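Local coordinates for deoxyuridine 5'-triphosphate nucleotidohydrolase (Entamoeba histolytica, PDB 3LQW), which probably hydrolyses dUTP to dUMP and diphosphate with the help of magnesium, supplying the precursor of thymidine nucleotides and keeping uracil out of DNA, at residues D34-T39 and L50-T54; R63-G69 and E108-F114. All blocks are in the same frame, centred on the assembly; numbering follows the deposited sequence. Where two conformers were deposited one is given.

Contact 1: D34-T39 and L50-T54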
# COMPACT_ATOMS: atom_id res chain seq x y z
N ASP A 34 -16.89 20.80 12.99
CA ASP A 34 -17.56 20.26 11.82
C ASP A 34 -16.79 19.12 11.15
O ASP A 34 -17.17 18.71 10.06
CB ASP A 34 -17.90 21.35 10.79
CG ASP A 34 -16.69 22.11 10.28
OD1 ASP A 34 -15.52 21.76 10.55
OD2 ASP A 34 -16.93 23.12 9.58
N ALA A 35 -15.76 18.58 11.80
CA ALA A 35 -15.11 17.37 11.26
C ALA A 35 -16.12 16.23 11.18
O ALA A 35 -17.04 16.13 12.01
CB ALA A 35 -13.95 16.97 12.13
N ILE A 36 -15.95 15.33 10.23
CA ILE A 36 -16.79 14.16 10.07
C ILE A 36 -16.06 12.93 10.58
O ILE A 36 -14.96 12.61 10.11
CB ILE A 36 -17.22 13.97 8.60
CG1 ILE A 36 -17.99 15.19 8.09
CG2 ILE A 36 -18.06 12.72 8.44
CD1 ILE A 36 -18.23 15.19 6.59
N VAL A 37 -16.66 12.23 11.52
CA VAL A 37 -16.07 11.00 12.02
C VAL A 37 -16.00 9.97 10.87
O VAL A 37 -16.99 9.72 10.20
CB VAL A 37 -16.88 10.41 13.22
CG1 VAL A 37 -16.30 9.10 13.68
CG2 VAL A 37 -16.91 11.38 14.38
N PRO A 38 -14.83 9.37 10.65
CA PRO A 38 -14.71 8.33 9.64
C PRO A 38 -15.71 7.22 9.82
O PRO A 38 -16.04 6.85 10.97
CB PRO A 38 -13.26 7.86 9.79
CG PRO A 38 -12.55 9.11 10.22
CD PRO A 38 -13.51 9.76 11.20
N THR A 39 -16.17 6.67 8.71
CA THR A 39 -17.26 5.69 8.70
C THR A 39 -16.90 4.41 7.97
O THR A 39 -16.25 4.43 6.93
CB THR A 39 -18.52 6.27 7.98
OG1 THR A 39 -18.16 6.75 6.68
CG2 THR A 39 -19.10 7.42 8.76
N LEU A 50 -12.43 8.30 4.97
CA LEU A 50 -11.89 9.54 5.48
C LEU A 50 -12.45 10.70 4.66
O LEU A 50 -12.51 10.64 3.43
CB LEU A 50 -10.36 9.58 5.37
CG LEU A 50 -9.62 8.53 6.20
CD1 LEU A 50 -8.13 8.55 5.84
CD2 LEU A 50 -9.85 8.71 7.68
N TYR A 51 -12.88 11.76 5.35
CA TYR A 51 -13.55 12.90 4.73
C TYR A 51 -12.66 14.13 4.80
O TYR A 51 -12.02 14.38 5.80
CB TYR A 51 -14.86 13.21 5.50
CG TYR A 51 -15.87 12.08 5.47
CD1 TYR A 51 -15.79 11.04 6.38
CD2 TYR A 51 -16.92 12.08 4.59
CE1 TYR A 51 -16.70 10.01 6.34
CE2 TYR A 51 -17.86 11.07 4.55
CZ TYR A 51 -17.74 10.01 5.44
OH TYR A 51 -18.68 9.00 5.42
N SER A 52 -12.65 14.92 3.72
CA SER A 52 -11.97 16.20 3.74
C SER A 52 -12.67 17.22 4.63
O SER A 52 -13.88 17.35 4.52
CB SER A 52 -11.87 16.77 2.32
OG SER A 52 -11.17 17.98 2.37
N ASN A 53 -11.89 17.96 5.41
CA ASN A 53 -12.46 19.08 6.18
C ASN A 53 -12.38 20.39 5.45
O ASN A 53 -12.81 21.40 6.00
CB ASN A 53 -11.80 19.17 7.56
CG ASN A 53 -12.52 20.11 8.49
OD1 ASN A 53 -13.72 19.95 8.78
ND2 ASN A 53 -11.79 21.08 8.98
N THR A 54 -11.88 20.42 4.21
CA THR A 54 -11.72 21.66 3.45
C THR A 54 -12.00 21.45 1.95
O THR A 54 -11.94 20.35 1.42
CB THR A 54 -10.31 22.25 3.59
OG1 THR A 54 -9.38 21.49 2.81
CG2 THR A 54 -9.81 22.32 5.04
O HOH W 1 -12.77 12.43 8.25
O HOH W 2 -13.89 16.02 8.17
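Ile36 swings CG2 away from its own amide nitrogen, CG1 taking chi1 -59°, and Tyr51 turns CG beside the backbone N of the tyrosine (chi1 -62°), which brings the isoleucine methyl and the phenol ring together across the two segments. This is a local pairing in the distorted beta jelly-roll of a trimeric dUTPase: the loop 34-39 runs back, nearly antiparallel, along the end of strand 47-51. Ile36 CG2 sits over one face of the Tyr51 ring, 3.6 Å from its centroid and 16° off the ring normal, a CH-pi contact; on the other branch of Ile36, CD1 comes 3.9 Å from Tyr51 CD2. Thr39 OG1 comes to the edge of the ring, in its plane, where it and Tyr51 OH share a short hydrogen bond of 2.6 Å. The phenol is thus pressed on a face and tethered at its oxygen, which also has a weak bond to Arg128. Between the backbones, a water bridges Ile36 O and Tyr51 N, and a second accepts from Ile36 N and gives a weak bond to Tyr51 O, so loop and strand are linked here through two waters. At the far end, the carboxylate of Asp34 lies beside Asn53 but has its salt bridge with Lys125. Beyond the tyrosine, Pro38 crosses Leu50 obliquely, its ring atom CG resting 3.7 Å from Leu50 CD2.

Contact 2: R63-G69 and E108-F114; sequences RFLVSTG and EIKVILF
Strands 63-68 and 108-114 run antiparallel, their axes 4.4 Å apart at closest approach, with hydrogen-bonded pairs Phe64-Leu113 and Val66-Val111 set between the non-hydrogen-bonded pairs Arg63-Phe114, Leu65-Ile112 and Ser67-Lys110. The face carrying Arg63, Leu65, Ile112 and Phe114 is turned to the third subunit. There Arg63 and Phe114 lie side by side, pointing the same way, with Arg63 CD 3.9 Å from Phe114 CE1 and the guanidinium and ring planes 33° apart; the arginine NH2 goes on to Leu90 O of the third subunit, and the phenylalanine ring meets His116 of that subunit edge-to-face. Leu65 lays its CD1 3.7 Å from Lys110 CB and its CD2 against Lys110 CD. In the jelly-roll fold of trimeric dUTPases these two neighbouring strands belong to an antiparallel sheet, flanked by strands 25-30 and 94-96. On the inner face Val66 CG2 packs 3.7 Å from Leu113 CD1; Phe56 touches both side chains, and Leu113 also packs on Ile94 and Val96. Near Thr68 the regular pairing gives way to a bifurcated acceptor: Thr68 OG1, held between the backbone N and the carbonyl carbon (chi1 66°), gives a 2.7 Å bond to Ile109 O, and that oxygen also accepts from Thr68 N at 3.2 Å, so it is gripped twice by one residue. Where the chain turns its corner at Gly69, the extended Glu108 side chain presents OE2 to Gly69 N at 2.8 Å, met on the anti side with the donor tilted 22° out of the carboxylate plane, while its OE1 accepts from a water that also bonds Ser67 OG.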
# COMPACT_ATOMS: atom_id res chain seq x y z
N ARG A 63 0.30 17.61 -6.25
CA ARG A 63 -0.16 16.90 -5.07
C ARG A 63 -0.70 17.90 -4.07
O ARG A 63 -0.38 19.10 -4.16
CB ARG A 63 0.99 16.10 -4.42
CG ARG A 63 2.05 16.92 -3.76
CD ARG A 63 3.29 16.10 -3.45
NE ARG A 63 4.28 16.87 -2.69
CZ ARG A 63 5.12 17.75 -3.21
NH1 ARG A 63 5.19 17.93 -4.50
NH2 ARG A 63 5.93 18.43 -2.40
N PHE A 64 -1.44 17.44 -3.07
CA PHE A 64 -2.00 18.31 -2.06
C PHE A 64 -2.20 17.51 -0.78
O PHE A 64 -2.66 16.37 -0.82
CB PHE A 64 -3.35 18.89 -2.52
CG PHE A 64 -3.89 19.97 -1.61
CD1 PHE A 64 -4.77 19.70 -0.57
CD2 PHE A 64 -3.52 21.28 -1.79
CE1 PHE A 64 -5.23 20.71 0.29
CE2 PHE A 64 -4.03 22.28 -0.95
CZ PHE A 64 -4.85 21.96 0.08
N LEU A 65 -1.85 18.12 0.35
CA LEU A 65 -2.03 17.51 1.67
C LEU A 65 -3.40 17.91 2.23
O LEU A 65 -3.62 19.07 2.58
CB LEU A 65 -0.92 18.01 2.61
CG LEU A 65 -0.95 17.37 4.00
CD1 LEU A 65 -0.61 15.90 3.96
CD2 LEU A 65 -0.05 18.11 5.01
N VAL A 66 -4.30 16.96 2.27
CA VAL A 66 -5.70 17.18 2.67
C VAL A 66 -5.91 16.88 4.17
O VAL A 66 -5.57 15.82 4.65
CB VAL A 66 -6.69 16.34 1.83
CG1 VAL A 66 -8.17 16.75 2.18
CG2 VAL A 66 -6.44 16.50 0.33
N SER A 67 -6.49 17.86 4.85
CA SER A 67 -6.80 17.71 6.28
C SER A 67 -8.17 17.05 6.47
O SER A 67 -9.12 17.38 5.80
CB SER A 67 -6.75 19.08 6.95
OG SER A 67 -5.43 19.62 6.99
N THR A 68 -8.22 16.07 7.38
CA THR A 68 -9.47 15.38 7.70
C THR A 68 -10.20 16.01 8.91
O THR A 68 -11.40 15.75 9.08
CB THR A 68 -9.23 13.93 8.05
OG1 THR A 68 -8.46 13.83 9.26
CG2 THR A 68 -8.57 13.18 6.91
N GLY A 69 -9.49 16.78 9.72
CA GLY A 69 -10.12 17.32 10.91
C GLY A 69 -10.23 16.38 12.08
O GLY A 69 -10.84 16.78 13.08
N GLU A 108 -3.27 15.12 13.78
CA GLU A 108 -4.35 15.06 12.78
C GLU A 108 -3.98 14.12 11.65
O GLU A 108 -2.83 14.07 11.21
CB GLU A 108 -4.57 16.45 12.21
CG GLU A 108 -5.75 16.55 11.25
CD GLU A 108 -6.11 17.94 10.83
OE1 GLU A 108 -5.42 18.89 11.21
OE2 GLU A 108 -7.07 18.08 10.05
N ILE A 109 -4.97 13.35 11.18
CA ILE A 109 -4.76 12.57 9.97
C ILE A 109 -4.86 13.51 8.79
O ILE A 109 -5.85 14.20 8.57
CB ILE A 109 -5.78 11.44 9.86
CG1 ILE A 109 -5.80 10.65 11.16
CG2 ILE A 109 -5.42 10.57 8.61
CD1 ILE A 109 -4.40 10.19 11.50
N LYS A 110 -3.78 13.53 8.01
CA LYS A 110 -3.71 14.32 6.79
C LYS A 110 -3.23 13.37 5.68
O LYS A 110 -2.38 12.53 5.93
CB LYS A 110 -2.76 15.50 6.93
CG LYS A 110 -3.15 16.44 8.08
CD LYS A 110 -2.29 17.71 8.03
CE LYS A 110 -2.56 18.58 9.19
NZ LYS A 110 -1.60 19.73 9.19
N VAL A 111 -3.87 13.50 4.51
CA VAL A 111 -3.78 12.57 3.38
C VAL A 111 -3.04 13.29 2.24
O VAL A 111 -3.51 14.34 1.82
CB VAL A 111 -5.29 12.14 2.85
CG1 VAL A 111 -5.20 11.21 1.69
CG2 VAL A 111 -6.13 11.53 4.04
N ILE A 112 -1.96 12.71 1.69
CA ILE A 112 -1.34 13.29 0.51
C ILE A 112 -1.96 12.65 -0.75
O ILE A 112 -1.88 11.46 -0.97
CB ILE A 112 0.19 13.19 0.58
CG1 ILE A 112 0.85 14.04 -0.50
CG2 ILE A 112 0.65 11.74 0.58
CD1 ILE A 112 0.86 15.52 -0.19
N LEU A 113 -2.65 13.49 -1.50
CA LEU A 113 -3.26 13.11 -2.78
C LEU A 113 -2.38 13.55 -3.93
O LEU A 113 -2.00 14.71 -4.00
CB LEU A 113 -4.67 13.72 -2.94
CG LEU A 113 -5.76 13.31 -1.92
CD1 LEU A 113 -7.08 13.97 -2.30
CD2 LEU A 113 -5.90 11.79 -1.84
N PHE A 114 -2.06 12.62 -4.81
CA PHE A 114 -1.34 12.89 -6.04
C PHE A 114 -2.36 12.89 -7.16
O PHE A 114 -3.12 11.93 -7.32
CB PHE A 114 -0.30 11.81 -6.35
CG PHE A 114 0.86 11.75 -5.39
CD1 PHE A 114 1.99 12.51 -5.60
CD2 PHE A 114 0.86 10.88 -4.31
CE1 PHE A 114 3.06 12.44 -4.74
CE2 PHE A 114 1.94 10.84 -3.43
CZ PHE A 114 3.03 11.60 -3.67
O HOH W 3 -5.02 20.93 9.39

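Overall arrangement
From the N terminus the chain leaves strand 25-30, passes through the loop 34-39 and strand 39-40, and returns along strand 47-51, so contact 1 closes the loop containing the beta hairpin 39-40/47-51. Contact 2 opens only afterwards and spans a much longer excursion, with helix 86-92 and several strands between its halves; the two follow in series, neither enclosing nor crossing the other. Contact 1 fastens the loop to strand 47-51, next to the edge strand 39-40, whereas contact 2 pairs strands 63-73 and 108-115 of another sheet. They touch directly: Asn53 N lies 2.9 Å from Ser67 O, a probable hydrogen bond, and Ser52 and Ala35 pack against Val66 and Gly69, joining the two sheets.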